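Local atomic coordinates of probable 2-oxoglutarate-dependent dioxygenase At5g05600 (Arabidopsis thaliana, PDB entry 6LSV), a protein that oxidises the stress hormone jasmonate to 12-hydroxyjasmonate, using iron, 2-oxoglutarate and molecular oxygen. Residues Ile45-Asp49 and Ile64-Ile68. Sequence-based numbering, arbitrary orientation.
Sequences IPIID and IMARI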
loop_
_atom_site.group_PDB
_atom_site.type_symbol
_atom_site.label_atom_id
_atom_site.label_comp_id
_atom_site.label_asym_id
_atom_site.label_seq_id
_atom_site.Cartn_x
_atom_site.Cartn_y
_atom_site.Cartn_z
ATOM N N ILE A 45 2.762 -15.525 9.181
ATOM C CA ILE A 45 3.892 -14.609 9.066
ATOM C C ILE A 45 4.449 -14.389 10.467
ATOM O O ILE A 45 3.708 -13.947 11.355
ATOM C CB ILE A 45 3.479 -13.275 8.423
ATOM C CG1 ILE A 45 2.703 -13.521 7.125
ATOM C CG2 ILE A 45 4.703 -12.402 8.174
ATOM C CD1 ILE A 45 3.372 -14.494 6.176
ATOM N N PRO A 46 5.725 -14.686 10.716
ATOM C CA PRO A 46 6.270 -14.516 12.070
ATOM C C PRO A 46 6.146 -13.073 12.536
ATOM O O PRO A 46 6.419 -12.132 11.788
ATOM C CB PRO A 46 7.735 -14.943 11.921
ATOM C CG PRO A 46 7.765 -15.800 10.686
ATOM C CD PRO A 46 6.723 -15.222 9.775
ATOM N N ILE A 47 5.724 -12.907 13.787
ATOM C CA ILE A 47 5.385 -11.595 14.324
ATOM C C ILE A 47 6.556 -11.041 15.121
ATOM O O ILE A 47 7.360 -11.778 15.703
ATOM C CB ILE A 47 4.111 -11.648 15.192
ATOM C CG1 ILE A 47 4.255 -12.694 16.299
ATOM C CG2 ILE A 47 2.886 -11.926 14.329
ATOM C CD1 ILE A 47 3.183 -12.597 17.361
ATOM N N ILE A 48 6.638 -9.714 15.151
ATOM C CA ILE A 48 7.660 -8.986 15.888
ATOM C C ILE A 48 6.975 -8.257 17.033
ATOM O O ILE A 48 6.060 -7.454 16.807
ATOM C CB ILE A 48 8.413 -7.999 14.982
ATOM C CG1 ILE A 48 8.821 -8.675 13.669
ATOM C CG2 ILE A 48 9.616 -7.426 15.708
ATOM C CD1 ILE A 48 9.931 -9.692 13.813
ATOM N N ASP A 49 7.410 -8.536 18.260
ATOM C CA ASP A 49 6.911 -7.827 19.433
ATOM C C ASP A 49 7.665 -6.508 19.540
ATOM O O ASP A 49 8.871 -6.491 19.806
ATOM C CB ASP A 49 7.079 -8.684 20.685
ATOM C CG ASP A 49 6.332 -8.130 21.882
ATOM O OD1 ASP A 49 5.847 -6.980 21.811
ATOM O OD2 ASP A 49 6.232 -8.851 22.899
ATOM N N ILE A 64 15.508 -10.481 17.431
ATOM C CA ILE A 64 14.475 -9.910 16.578
ATOM C C ILE A 64 15.064 -8.903 15.605
ATOM O O ILE A 64 14.606 -8.796 14.461
ATOM C CB ILE A 64 13.369 -9.303 17.456
ATOM C CG1 ILE A 64 13.845 -8.023 18.155
ATOM C CG2 ILE A 64 13.014 -10.300 18.496
ATOM C CD1 ILE A 64 13.313 -6.735 17.554
ATOM N N MET A 65 16.079 -8.151 16.034
ATOM C CA MET A 65 16.747 -7.235 15.121
ATOM C C MET A 65 17.336 -7.991 13.941
ATOM O O MET A 65 17.305 -7.508 12.803
ATOM C CB MET A 65 17.829 -6.450 15.860
ATOM C CG MET A 65 17.879 -4.988 15.482
ATOM S SD MET A 65 16.510 -4.062 16.188
ATOM C CE MET A 65 17.040 -2.391 15.814
ATOM N N ALA A 66 17.852 -9.195 14.188
ATOM C CA ALA A 66 18.292 -10.037 13.084
ATOM C C ALA A 66 17.107 -10.516 12.254
ATOM O O ALA A 66 17.199 -10.600 11.025
ATOM C CB ALA A 66 19.101 -11.220 13.613
ATOM N N ARG A 67 15.982 -10.821 12.905
ATOM C CA ARG A 67 14.814 -11.309 12.174
ATOM C C ARG A 67 14.190 -10.204 11.332
ATOM O O ARG A 67 13.834 -10.425 10.169
ATOM C CB ARG A 67 13.782 -11.887 13.140
ATOM C CG ARG A 67 14.221 -13.157 13.836
ATOM C CD ARG A 67 13.349 -13.416 15.050
ATOM N NE ARG A 67 11.947 -13.119 14.774
ATOM C CZ ARG A 67 10.941 -13.938 15.062
ATOM N NH1 ARG A 67 11.185 -15.107 15.637
ATOM N NH2 ARG A 67 9.691 -13.590 14.776
ATOM N N ILE A 68 14.038 -9.010 11.912
ATOM C CA ILE A 68 13.504 -7.874 11.166
ATOM C C ILE A 68 14.363 -7.596 9.939
ATOM O O ILE A 68 13.856 -7.444 8.820
ATOM C CB ILE A 68 13.419 -6.632 12.071
ATOM C CG1 ILE A 68 12.441 -6.853 13.224
ATOM C CG2 ILE A 68 13.024 -5.408 11.261
ATOM C CD1 ILE A 68 12.418 -5.695 14.193
#
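I48 of strand 47-49 packs its branched side chain against I64 and I68, one turn apart on helix 63-74. I48 and I68 are the buried residues of the contact. CG2 of I48 lies 3.6 Å from CD1 of I68 and 4.2 Å from CD1 of I64, so one methyl meets both helix residues. The other branch of I48 also reaches I68, with I48 CD1 3.8 Å from I68 CG1. I68 is extended beyond CG1 (chi2 175°), which carries its CD1 to the I48 methyl. I68 also touches N186 of helix 161-186.

R67, which is exposed, meets the strand segment mainly by van der Waals contact. Its chain bends at chi3 (41°) and runs alongside I48 in the opposite direction. I48 CD1 lies at the edge of the R67 guanidinium, 4.0 Å from R67 NH2. R67 NH2 is also 3.7 Å from CB of P46. I47 O comes within 3.1 Å of R67 NH2, but the angle is too poor for a hydrogen bond.

Strand 47-49 ends the main sheet and pairs in parallel with strand 77-81, which follows the helix. Strand and helix thus begin a beta-alpha-beta crossover at the edge of the double-stranded beta-helix fold of 2-oxoglutarate-dependent dioxygenases, away from the iron site.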